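Local coordinates for tailspike protein (Acinetobacter phage vB_ApiP_P1, PDB 6E1R) that probably recognises and degrades the capsular polysaccharide of its Acinetobacter baumannii host, as the trimeric receptor-binding spike of the phage tail, at residues I257-T262 with A280-Q285; G306-N311 with Q335-N340; S313-I318 with P342-I347; Y358-C363 with N391-A396; I368-E373 with G398-D403. All blocks are in the same frame, centred on the assembly; numbering follows the deposited sequence.

Contact 1 of 5, residues I257-T262 with A280-Q285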
# COMPACT_ATOMS: atom_id res chain seq x y z
N ILE A 257 0.08 17.40 1.39
CA ILE A 257 0.89 18.03 2.42
C ILE A 257 -0.03 18.81 3.36
O ILE A 257 -0.88 19.58 2.90
CB ILE A 257 1.96 18.95 1.82
CG1 ILE A 257 2.88 18.17 0.88
CG2 ILE A 257 2.78 19.61 2.92
CD1 ILE A 257 3.74 19.04 0.00
N PHE A 258 0.16 18.62 4.66
CA PHE A 258 -0.61 19.32 5.69
C PHE A 258 0.36 19.98 6.65
O PHE A 258 1.01 19.30 7.45
CB PHE A 258 -1.53 18.35 6.44
CG PHE A 258 -2.50 17.61 5.56
CD1 PHE A 258 -2.11 16.46 4.89
CD2 PHE A 258 -3.80 18.07 5.40
CE1 PHE A 258 -3.00 15.78 4.08
CE2 PHE A 258 -4.69 17.39 4.59
CZ PHE A 258 -4.30 16.24 3.93
N ARG A 259 0.48 21.31 6.56
CA ARG A 259 1.43 22.07 7.37
C ARG A 259 0.72 23.22 8.08
O ARG A 259 -0.27 23.77 7.58
CB ARG A 259 2.58 22.65 6.53
CG ARG A 259 3.55 21.62 5.98
CD ARG A 259 4.76 22.34 5.40
NE ARG A 259 5.78 21.42 4.92
CZ ARG A 259 5.99 21.12 3.65
NH1 ARG A 259 5.25 21.69 2.70
NH2 ARG A 259 6.94 20.27 3.31
N LYS A 260 1.24 23.56 9.26
CA LYS A 260 0.92 24.80 9.96
C LYS A 260 -0.56 24.89 10.35
O LYS A 260 -1.20 25.93 10.19
CB LYS A 260 1.30 26.02 9.12
CG LYS A 260 2.76 26.09 8.71
CD LYS A 260 3.68 26.22 9.90
CE LYS A 260 5.14 26.20 9.45
NZ LYS A 260 5.46 27.34 8.53
N GLY A 261 -1.11 23.79 10.86
CA GLY A 261 -2.46 23.84 11.40
C GLY A 261 -2.47 24.50 12.77
O GLY A 261 -1.51 24.42 13.53
N THR A 262 -3.59 25.16 13.09
CA THR A 262 -3.69 25.88 14.35
C THR A 262 -5.00 25.66 15.09
O THR A 262 -5.19 26.23 16.17
CB THR A 262 -3.49 27.39 14.13
OG1 THR A 262 -4.21 27.81 12.96
CG2 THR A 262 -2.02 27.72 13.96
N ALA A 280 1.66 8.22 1.16
CA ALA A 280 2.86 9.06 1.03
C ALA A 280 2.56 10.53 1.31
O ALA A 280 3.13 11.43 0.69
CB ALA A 280 3.50 8.89 -0.35
N CYS A 281 1.67 10.78 2.27
CA CYS A 281 1.32 12.14 2.63
C CYS A 281 2.32 12.72 3.63
O CYS A 281 3.13 12.00 4.23
CB CYS A 281 -0.10 12.20 3.19
SG CYS A 281 -1.38 11.80 1.98
N ASP A 282 2.27 14.03 3.80
CA ASP A 282 3.22 14.77 4.63
C ASP A 282 2.44 15.60 5.64
O ASP A 282 1.80 16.59 5.27
CB ASP A 282 4.12 15.64 3.77
CG ASP A 282 5.21 16.34 4.56
OD1 ASP A 282 5.42 15.97 5.74
OD2 ASP A 282 5.84 17.25 4.01
N LEU A 283 2.49 15.21 6.91
CA LEU A 283 1.83 15.92 8.00
C LEU A 283 2.92 16.40 8.95
O LEU A 283 3.35 15.67 9.84
CB LEU A 283 0.81 15.02 8.72
CG LEU A 283 -0.48 14.62 8.01
CD1 LEU A 283 -0.24 13.57 6.94
CD2 LEU A 283 -1.51 14.12 9.02
N GLU A 284 3.36 17.65 8.77
CA GLU A 284 4.46 18.17 9.57
C GLU A 284 4.24 19.65 9.87
O GLU A 284 3.46 20.34 9.21
CB GLU A 284 5.81 17.98 8.87
CG GLU A 284 5.98 18.75 7.57
CD GLU A 284 7.38 18.64 7.01
OE1 GLU A 284 8.34 18.83 7.79
OE2 GLU A 284 7.54 18.38 5.80
N GLN A 285 4.94 20.11 10.91
CA GLN A 285 5.00 21.52 11.28
C GLN A 285 3.63 22.09 11.66
O GLN A 285 3.36 23.27 11.47
CB GLN A 285 5.63 22.36 10.17
CG GLN A 285 7.06 21.95 9.83
CD GLN A 285 7.66 22.78 8.71
OE1 GLN A 285 7.06 23.76 8.26
NE2 GLN A 285 8.84 22.39 8.26
O HOH W 1 8.65 26.47 8.02
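E284 OE2 lies at the edge of the R259 guanidinium, 3.2 Å from NH2 and 22° out of its plane, and is itself met from above the carboxylate plane. The methyl I257 CG2 rests over one face of the guanidinium, toward its rim. D282 OD2, 3.3 Å from R259 NH2, stands well out of that plane, so this second salt bridge is a matter of charge rather than a directed N-H; the two flat groups are nearly perpendicular (88°). The setting is a parallel beta-helix, as in other phage tailspikes: strands 257-259 and 281-284 are rungs of successive coils, their axes 4.7 Å apart and 5° from parallel. F258 N donates to D282 O and E284 N to F258 O. N286 ND2 also bonds F258 O and its OD1 takes G261 N, as turn asparagines of beta-helices do. The F258 ring, with D282 O at its edge, has its CD1 4.0 Å from L283 CG and stacks on F222 of the rung before. R259 runs extended beside E284, on the face that packs against Q192 of the second subunit. K260 N bonds weakly to Q285 O, and one water donates to Q285 OE1 at 3.2 Å while weakly accepting from K260 NZ.

Contact 2 of 5, residues G306-N311 with Q335-N340; sequences GYIEAN and QGIHMN
Segments 306-311 and 335-340 run the same way, their touching parts 12° apart, and three backbone bonds tie them in parallel register: H338 N to G306 O (2.9 Å), I308 N to H338 O (3.0 Å) and A310 N to N340 O (3.1 Å). On one face, Y307 and H338 meet neither stacked nor edge-to-face, their ring centroids 5.2 Å apart and planes at 49°. H338 CG is anti to the backbone N (chi1 -172°), which swings the imidazole across Y307 and puts CG 3.7 Å from Y307 CE2. E309 OE1 lies in the plane of the imidazole at its edge, 3.3 Å from H338 CD2, with the carboxylate turned almost at right angles to the ring. The polar ends of both aromatics are bound across the trimer interface: Y307 OH by T274 and H338 ND1 by S299, both of the second subunit. On the opposite face, I308 sends CD1 alongside the selenomethionine M339, 3.7 Å from its CE, and CG1 to 3.8 Å from I337 CG2. Y307 and H338 thus face the neighbouring subunit while I308, I337 and M339 turn into the coil, the alternation expected of adjacent rungs in a trimeric parallel beta-helix.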
# COMPACT_ATOMS: atom_id res chain seq x y z
N GLY A 306 5.14 8.08 4.02
CA GLY A 306 4.96 9.50 4.24
C GLY A 306 5.66 9.96 5.50
O GLY A 306 6.51 9.25 6.06
N TYR A 307 5.29 11.16 5.96
CA TYR A 307 5.90 11.79 7.12
C TYR A 307 4.83 12.24 8.10
O TYR A 307 3.79 12.77 7.69
CB TYR A 307 6.75 13.00 6.73
CG TYR A 307 7.97 12.69 5.89
CD1 TYR A 307 7.84 12.42 4.53
CD2 TYR A 307 9.24 12.68 6.44
CE1 TYR A 307 8.94 12.14 3.76
CE2 TYR A 307 10.35 12.41 5.67
CZ TYR A 307 10.20 12.14 4.33
OH TYR A 307 11.30 11.86 3.56
N ILE A 308 5.09 12.01 9.38
CA ILE A 308 4.32 12.63 10.46
C ILE A 308 5.34 13.11 11.49
O ILE A 308 5.77 12.34 12.36
CB ILE A 308 3.30 11.66 11.09
CG1 ILE A 308 2.37 11.09 10.02
CG2 ILE A 308 2.49 12.37 12.16
CD1 ILE A 308 1.34 10.12 10.57
N GLU A 309 5.75 14.37 11.39
CA GLU A 309 6.86 14.86 12.18
C GLU A 309 6.65 16.33 12.52
O GLU A 309 5.69 16.96 12.07
CB GLU A 309 8.19 14.66 11.45
CG GLU A 309 8.29 15.33 10.10
CD GLU A 309 9.64 15.14 9.45
OE1 GLU A 309 10.43 14.30 9.94
OE2 GLU A 309 9.93 15.82 8.44
N ALA A 310 7.55 16.86 13.35
CA ALA A 310 7.62 18.29 13.66
C ALA A 310 6.31 18.84 14.22
O ALA A 310 5.95 19.99 13.97
CB ALA A 310 8.05 19.09 12.42
N ASN A 311 5.60 18.02 15.00
CA ASN A 311 4.37 18.47 15.65
C ASN A 311 4.56 18.47 17.16
O ASN A 311 3.88 17.74 17.88
CB ASN A 311 3.20 17.59 15.24
CG ASN A 311 3.06 17.46 13.73
OD1 ASN A 311 3.03 18.46 13.02
ND2 ASN A 311 3.01 16.23 13.24
N GLN A 335 2.30 2.29 8.01
CA GLN A 335 3.15 1.44 7.18
C GLN A 335 4.29 2.28 6.62
O GLN A 335 4.11 3.02 5.66
CB GLN A 335 2.34 0.78 6.07
CG GLN A 335 3.15 -0.12 5.16
CD GLN A 335 2.29 -0.91 4.19
OE1 GLN A 335 1.09 -1.08 4.41
NE2 GLN A 335 2.90 -1.39 3.12
N GLY A 336 5.47 2.16 7.24
CA GLY A 336 6.66 2.83 6.76
C GLY A 336 6.59 4.34 6.82
O GLY A 336 6.83 5.02 5.82
N ILE A 337 6.27 4.88 7.99
CA ILE A 337 6.10 6.32 8.18
C ILE A 337 7.35 6.87 8.86
O ILE A 337 7.83 6.30 9.84
CB ILE A 337 4.84 6.63 9.00
CG1 ILE A 337 3.64 5.87 8.44
CG2 ILE A 337 4.57 8.13 9.00
CD1 ILE A 337 3.35 6.17 6.99
N HIS A 338 7.86 7.99 8.34
CA HIS A 338 8.97 8.69 8.97
C HIS A 338 8.40 9.60 10.05
O HIS A 338 7.69 10.56 9.74
CB HIS A 338 9.77 9.47 7.94
CG HIS A 338 11.04 10.06 8.47
ND1 HIS A 338 12.26 9.44 8.35
CD2 HIS A 338 11.27 11.21 9.15
CE1 HIS A 338 13.19 10.18 8.91
NE2 HIS A 338 12.62 11.26 9.41
N MSE A 339 8.69 9.30 11.31
CA MSE A 339 8.08 10.01 12.42
C MSE A 339 9.09 10.61 13.39
O MSE A 339 9.34 10.06 14.46
CB MSE A 339 7.13 9.09 13.18
CG MSE A 339 5.97 8.58 12.33
SE MSE A 339 4.85 7.29 13.28
CE MSE A 339 3.16 8.27 13.23
N ASN A 340 9.66 11.75 13.01
CA ASN A 340 10.60 12.49 13.86
C ASN A 340 9.78 13.45 14.73
O ASN A 340 9.43 14.55 14.29
CB ASN A 340 11.62 13.23 13.01
CG ASN A 340 12.72 13.87 13.84
OD1 ASN A 340 12.86 13.58 15.03
ND2 ASN A 340 13.50 14.75 13.22

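Contact 3 of 5, residues S313-I318 with P342-I347; sequences STPYVI and PCSVAI
V317 sits at the apolar centre, with CG2 3.6 Å from C343 SG and 3.7 Å from P342 CB. Its chi1 of 172° sets CG2 beside the backbone N, facing this pair, while CB lies 3.7 Å from I347 CG2. I308 and F334 continue the hydrophobic interior around these residues. Farther out, Y316 CE1 reaches V345 CG1 at 3.7 Å, and P315 CB lies over one face of the tyrosine ring, toward its rim, with A346 O in plane at the ring's edge. The chain bends at V317 and again at I347, one coil later: these are stacked corners of the parallel beta-helix, where each coil passes from one face to the next. At the corner I347 O takes two N-H groups, V317 N and I318 N, each at 3.0 Å; the second arrives almost straight on the carbonyl, the first from a sharper angle. P315 O is likewise gripped twice, by V345 N at 2.8 Å, in the carbonyl plane on a lone pair, and by A346 N at 3.2 Å, tilted from that plane. S344 N donates to T314 O. At the polar edge a water lies between S313 O, to which it donates weakly, and S344 OG.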
# COMPACT_ATOMS: atom_id res chain seq x y z
N SER A 313 3.91 20.49 19.57
CA SER A 313 2.87 21.02 20.45
C SER A 313 1.54 20.29 20.32
O SER A 313 0.59 20.64 21.03
CB SER A 313 2.67 22.51 20.19
OG SER A 313 3.89 23.21 20.33
N THR A 314 1.44 19.30 19.44
CA THR A 314 0.19 18.58 19.26
C THR A 314 0.19 17.33 20.13
O THR A 314 1.11 16.51 20.01
CB THR A 314 -0.01 18.20 17.80
OG1 THR A 314 0.05 19.38 16.99
CG2 THR A 314 -1.37 17.55 17.61
N PRO A 315 -0.80 17.14 21.01
CA PRO A 315 -0.77 15.97 21.90
C PRO A 315 -0.79 14.64 21.17
O PRO A 315 0.06 13.78 21.44
CB PRO A 315 -2.02 16.17 22.77
CG PRO A 315 -2.24 17.64 22.76
CD PRO A 315 -1.85 18.10 21.38
N TYR A 316 -1.73 14.45 20.25
CA TYR A 316 -1.90 13.16 19.60
C TYR A 316 -1.77 13.32 18.09
O TYR A 316 -1.99 14.40 17.53
CB TYR A 316 -3.26 12.54 19.94
CG TYR A 316 -3.58 12.56 21.42
CD1 TYR A 316 -2.86 11.79 22.32
CD2 TYR A 316 -4.62 13.34 21.91
CE1 TYR A 316 -3.16 11.80 23.67
CE2 TYR A 316 -4.93 13.35 23.25
CZ TYR A 316 -4.20 12.58 24.13
OH TYR A 316 -4.50 12.60 25.47
N VAL A 317 -1.41 12.22 17.43
CA VAL A 317 -1.40 12.21 15.97
C VAL A 317 -2.79 11.91 15.43
O VAL A 317 -3.30 12.62 14.55
CB VAL A 317 -0.37 11.19 15.44
CG1 VAL A 317 -0.51 11.03 13.94
CG2 VAL A 317 1.04 11.63 15.81
N ILE A 318 -3.44 10.88 15.96
CA ILE A 318 -4.80 10.53 15.59
C ILE A 318 -5.57 10.18 16.86
O ILE A 318 -5.04 9.51 17.75
CB ILE A 318 -4.83 9.38 14.56
CG1 ILE A 318 -6.27 9.08 14.13
CG2 ILE A 318 -4.15 8.13 15.12
CD1 ILE A 318 -6.36 8.21 12.90
N PRO A 342 6.44 13.01 16.14
CA PRO A 342 5.12 13.20 15.52
C PRO A 342 4.12 13.90 16.41
O PRO A 342 3.15 14.47 15.89
CB PRO A 342 4.68 11.77 15.20
CG PRO A 342 5.36 10.94 16.25
CD PRO A 342 6.68 11.61 16.51
N CYS A 343 4.30 13.87 17.73
CA CYS A 343 3.35 14.46 18.66
C CYS A 343 4.04 14.60 20.02
O CYS A 343 5.25 14.39 20.14
CB CYS A 343 2.07 13.62 18.75
SG CYS A 343 2.38 11.90 19.15
N SER A 344 3.26 14.94 21.05
CA SER A 344 3.80 15.22 22.37
C SER A 344 3.32 14.29 23.47
O SER A 344 4.00 14.20 24.50
CB SER A 344 3.49 16.67 22.78
OG SER A 344 2.09 16.88 22.86
N VAL A 345 2.19 13.61 23.30
CA VAL A 345 1.68 12.72 24.34
C VAL A 345 1.67 11.27 23.85
O VAL A 345 2.31 10.40 24.45
CB VAL A 345 0.27 13.15 24.79
CG1 VAL A 345 -0.22 12.25 25.92
CG2 VAL A 345 0.29 14.60 25.24
N ALA A 346 0.95 11.01 22.76
CA ALA A 346 0.86 9.66 22.22
C ALA A 346 0.42 9.75 20.76
O ALA A 346 -0.41 10.58 20.42
CB ALA A 346 -0.12 8.79 23.02
N ILE A 347 1.00 8.89 19.92
CA ILE A 347 0.64 8.90 18.50
C ILE A 347 -0.83 8.53 18.32
O ILE A 347 -1.60 9.27 17.70
CB ILE A 347 1.56 7.95 17.71
CG1 ILE A 347 3.01 8.43 17.78
CG2 ILE A 347 1.09 7.84 16.26
CD1 ILE A 347 3.99 7.49 17.11
O HOH W 2 1.45 19.62 23.38

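Contact 4 of 5, residues Y358-C363 with N391-A396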
# COMPACT_ATOMS: atom_id res chain seq x y z
N TYR A 358 -3.37 -1.09 16.63
CA TYR A 358 -2.36 -0.34 15.90
C TYR A 358 -1.31 -1.28 15.32
O TYR A 358 -0.93 -2.27 15.94
CB TYR A 358 -1.68 0.69 16.82
CG TYR A 358 -2.61 1.81 17.24
CD1 TYR A 358 -3.47 1.65 18.33
CD2 TYR A 358 -2.63 3.01 16.56
CE1 TYR A 358 -4.32 2.67 18.72
CE2 TYR A 358 -3.48 4.04 16.94
CZ TYR A 358 -4.32 3.86 18.02
OH TYR A 358 -5.16 4.88 18.40
N ILE A 359 -0.85 -0.94 14.11
CA ILE A 359 0.27 -1.61 13.47
C ILE A 359 1.30 -0.55 13.12
O ILE A 359 0.99 0.40 12.40
CB ILE A 359 -0.17 -2.40 12.23
CG1 ILE A 359 -0.94 -3.66 12.63
CG2 ILE A 359 1.04 -2.77 11.38
CD1 ILE A 359 -1.38 -4.51 11.46
N PHE A 360 2.52 -0.72 13.62
CA PHE A 360 3.65 0.13 13.28
C PHE A 360 4.64 -0.75 12.53
O PHE A 360 5.35 -1.57 13.13
CB PHE A 360 4.27 0.75 14.53
CG PHE A 360 3.40 1.78 15.19
CD1 PHE A 360 2.39 1.41 16.06
CD2 PHE A 360 3.60 3.13 14.94
CE1 PHE A 360 1.59 2.36 16.67
CE2 PHE A 360 2.80 4.09 15.54
CZ PHE A 360 1.80 3.70 16.41
N GLU A 361 4.69 -0.58 11.21
CA GLU A 361 5.46 -1.45 10.32
C GLU A 361 6.59 -0.64 9.71
O GLU A 361 6.37 0.15 8.79
CB GLU A 361 4.54 -2.05 9.26
CG GLU A 361 5.17 -3.14 8.42
CD GLU A 361 4.22 -3.65 7.35
OE1 GLU A 361 3.33 -4.46 7.68
OE2 GLU A 361 4.36 -3.22 6.19
N GLY A 362 7.80 -0.85 10.21
CA GLY A 362 8.98 -0.22 9.65
C GLY A 362 9.08 1.27 9.86
O GLY A 362 9.82 1.94 9.13
N CYS A 363 8.37 1.83 10.84
CA CYS A 363 8.43 3.26 11.08
C CYS A 363 9.81 3.66 11.61
O CYS A 363 10.55 2.85 12.18
CB CYS A 363 7.34 3.68 12.07
SG CYS A 363 5.66 3.40 11.46
N ASN A 391 10.53 -1.47 13.58
CA ASN A 391 10.44 -0.06 13.95
C ASN A 391 11.73 0.39 14.62
O ASN A 391 12.33 -0.36 15.40
CB ASN A 391 9.26 0.17 14.89
CG ASN A 391 7.93 -0.14 14.24
OD1 ASN A 391 7.64 0.32 13.14
ND2 ASN A 391 7.11 -0.94 14.93
N HIS A 392 12.14 1.62 14.33
CA HIS A 392 13.26 2.25 15.01
C HIS A 392 12.78 3.55 15.62
O HIS A 392 12.38 4.47 14.90
CB HIS A 392 14.43 2.51 14.06
CG HIS A 392 15.56 3.26 14.70
ND1 HIS A 392 16.27 2.77 15.77
CD2 HIS A 392 16.09 4.48 14.42
CE1 HIS A 392 17.19 3.65 16.13
NE2 HIS A 392 17.10 4.69 15.32
N PHE A 393 12.84 3.63 16.95
CA PHE A 393 12.41 4.81 17.69
C PHE A 393 13.48 5.18 18.70
O PHE A 393 13.81 4.36 19.57
CB PHE A 393 11.07 4.58 18.39
CG PHE A 393 9.89 4.58 17.46
CD1 PHE A 393 9.74 5.58 16.51
CD2 PHE A 393 8.93 3.59 17.53
CE1 PHE A 393 8.66 5.59 15.65
CE2 PHE A 393 7.84 3.59 16.68
CZ PHE A 393 7.71 4.59 15.74
N THR A 394 14.02 6.38 18.58
CA THR A 394 14.91 6.93 19.60
C THR A 394 14.08 7.75 20.58
O THR A 394 13.19 8.50 20.18
CB THR A 394 16.00 7.80 18.97
OG1 THR A 394 15.67 8.07 17.60
CG2 THR A 394 17.34 7.09 19.03
N LEU A 395 14.37 7.60 21.86
CA LEU A 395 13.59 8.23 22.92
C LEU A 395 14.26 9.53 23.34
O LEU A 395 15.39 9.52 23.83
CB LEU A 395 13.42 7.29 24.11
CG LEU A 395 12.63 6.01 23.84
CD1 LEU A 395 12.50 5.18 25.10
CD2 LEU A 395 11.25 6.34 23.27
N ALA A 396 13.55 10.64 23.15
CA ALA A 396 13.95 11.94 23.66
C ALA A 396 13.17 12.24 24.94
O ALA A 396 12.48 11.37 25.48
CB ALA A 396 13.75 13.01 22.59
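The side-chain amide of N391 bridges two backbone groups of the preceding coil. Its ND2 donates to F360 O (2.6 Å), which lies close to the amide plane, although ND2 stands above the F360 carbonyl plane, 47° out of it. Its OD1 accepts from C363 N (2.8 Å), in the plane of the amide carbonyl. There is one bond at each end, and ND2 is also bonded to S388 OG, which favours this orientation of the amide. A chi1 of -63° places CG beside the backbone N of N391 and turns the amide toward the bend at G362, whose positive phi (70°) lets the chain leave strand 357-361. N311 loosely resembles this arrangement, its ND2 bonded to P342 O and more weakly to L283 O, in the manner of the turn asparagines of parallel beta-helices. The backbones then come together directly: H392 N donates to C363 O (2.9 Å), and N391 CA makes a CA-H...O contact with the same oxygen (3.4 Å). Packing outside the polar bridge is lighter. C363 CB meets the F393 ring obliquely, 3.8 Å from its CZ, while F360 CD2 sits near the plane of the F393 ring, at its edge. The F360 ring itself stacks on F334 of the strand before. Beyond the bend, strands 364-367 and 392-395 pair in parallel, and strand 357-361 is flanked by strands 331-338 and 385-389. E361, buried at the subunit interface, forms a salt bridge with K333 of the second subunit, and H392 meets F328 of that subunit.

Contact 5 of 5, residues I368-E373 with G398-D403; sequences ISAVVE and GGSIGD
S369 O is approached by two groups of the glycine-rich segment 398-403: S400 N donates to it at 3.0 Å, and G399 CA makes a CA-H...O contact at 3.2 Å. S400 N stands above the carbonyl plane, 48° out of it, and not on a lone pair. One residue on, A370 CA returns a CA-H...O contact to S400 O (3.4 Å). These alternating contacts let the two backbones run alongside each other, 30° apart in direction, without a regular strand in 398-403. With chi1 at 60°, S400 OG stands between its own N and carbonyl carbon, 3.5 Å from A370 CB, and is hydrogen-bonded to N380 ND2. The other end of that amide, N380 OD1, takes V371 N, so N380 ties both segments together. V371 CG2 and I401 CG2 meet at 4.0 Å as a small apolar contact, the two side chains at a slant. Segment 368-373 is a corner of a late coil of the parallel beta-helix, on which the irregular segment 398-403 lies. It turns at V371, bonds through A370 to V345 and I347 of the coil before, and packs V371 on F360 of strand 357-361; segment 398-403 follows strand 392-395 as a loop leading toward strand 415-420.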
# COMPACT_ATOMS: atom_id res chain seq x y z
N ILE A 368 9.20 12.05 21.36
CA ILE A 368 9.05 12.79 22.61
C ILE A 368 7.72 12.46 23.28
O ILE A 368 7.23 13.23 24.11
CB ILE A 368 9.19 14.31 22.39
CG1 ILE A 368 8.19 14.78 21.34
CG2 ILE A 368 10.61 14.66 21.97
CD1 ILE A 368 8.12 16.28 21.20
N SER A 369 7.14 11.31 22.93
CA SER A 369 5.80 10.95 23.39
C SER A 369 5.73 9.44 23.56
O SER A 369 6.72 8.72 23.34
CB SER A 369 4.74 11.43 22.39
OG SER A 369 4.84 10.72 21.17
N ALA A 370 4.56 8.96 23.94
CA ALA A 370 4.29 7.53 23.95
C ALA A 370 3.84 7.08 22.57
O ALA A 370 3.57 7.89 21.68
CB ALA A 370 3.25 7.19 25.01
N VAL A 371 3.75 5.77 22.39
CA VAL A 371 3.31 5.23 21.11
C VAL A 371 1.79 5.24 21.01
O VAL A 371 1.22 5.74 20.03
CB VAL A 371 3.89 3.82 20.89
CG1 VAL A 371 3.35 3.22 19.61
CG2 VAL A 371 5.41 3.87 20.87
N VAL A 372 1.11 4.70 22.02
CA VAL A 372 -0.35 4.68 22.07
C VAL A 372 -0.80 5.01 23.48
O VAL A 372 -0.02 4.94 24.44
CB VAL A 372 -0.94 3.33 21.62
CG1 VAL A 372 -0.66 3.07 20.15
CG2 VAL A 372 -0.39 2.20 22.48
N GLU A 373 -2.08 5.36 23.61
CA GLU A 373 -2.71 5.60 24.90
C GLU A 373 -4.12 5.04 24.85
O GLU A 373 -4.90 5.39 23.97
CB GLU A 373 -2.75 7.09 25.25
CG GLU A 373 -3.41 7.37 26.59
CD GLU A 373 -3.45 8.84 26.94
OE1 GLU A 373 -2.51 9.57 26.55
OE2 GLU A 373 -4.42 9.28 27.60
N GLY A 398 10.49 12.87 27.35
CA GLY A 398 9.07 12.58 27.27
C GLY A 398 8.70 11.37 26.44
O GLY A 398 7.53 10.97 26.45
N GLY A 399 9.66 10.79 25.73
CA GLY A 399 9.37 9.63 24.91
C GLY A 399 9.37 8.33 25.70
O GLY A 399 10.09 8.18 26.69
N SER A 400 8.55 7.39 25.26
CA SER A 400 8.41 6.11 25.94
C SER A 400 7.81 5.10 24.97
O SER A 400 6.95 5.45 24.15
CB SER A 400 7.52 6.24 27.18
OG SER A 400 6.22 6.68 26.84
N ILE A 401 8.27 3.86 25.07
CA ILE A 401 7.71 2.76 24.29
C ILE A 401 7.17 1.63 25.15
O ILE A 401 6.43 0.78 24.63
CB ILE A 401 8.75 2.20 23.28
CG1 ILE A 401 10.00 1.72 24.02
CG2 ILE A 401 9.09 3.24 22.23
CD1 ILE A 401 11.06 1.15 23.10
N GLY A 402 7.49 1.60 26.44
CA GLY A 402 6.97 0.55 27.30
C GLY A 402 7.49 -0.81 26.90
O GLY A 402 8.70 -1.00 26.68
N ASP A 403 6.58 -1.78 26.79
CA ASP A 403 6.93 -3.14 26.40
C ASP A 403 6.79 -3.38 24.91
O ASP A 403 6.81 -4.54 24.48
CB ASP A 403 6.06 -4.14 27.17
CG ASP A 403 6.34 -4.14 28.66
OD1 ASP A 403 7.49 -3.81 29.04
OD2 ASP A 403 5.43 -4.48 29.43

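Overall arrangement
The five contacts climb one parallel beta-helix, 22 Å between the centres of contacts 1 and 5. Contacts 1 and 2 are neighbouring steps of one face, centres about 10 Å apart, probably bonded from L283 N to Y307 O (2.9 Å). Contact 4 continues that ladder through a probable bond from G336 N to E361 O (2.7 Å). Contacts 3 and 5 form the neighbouring corner, centres also 10 Å apart, with V345 O probably bonded to A370 N (2.7 Å). I347 of contact 3 packs on M339 and F360 of contacts 2 and 4 within the interior. Contacts 1, 2 and 4 meet the second subunit, 2 and 4 also the third; contact 5 reaches the second through D403, contact 3 neither.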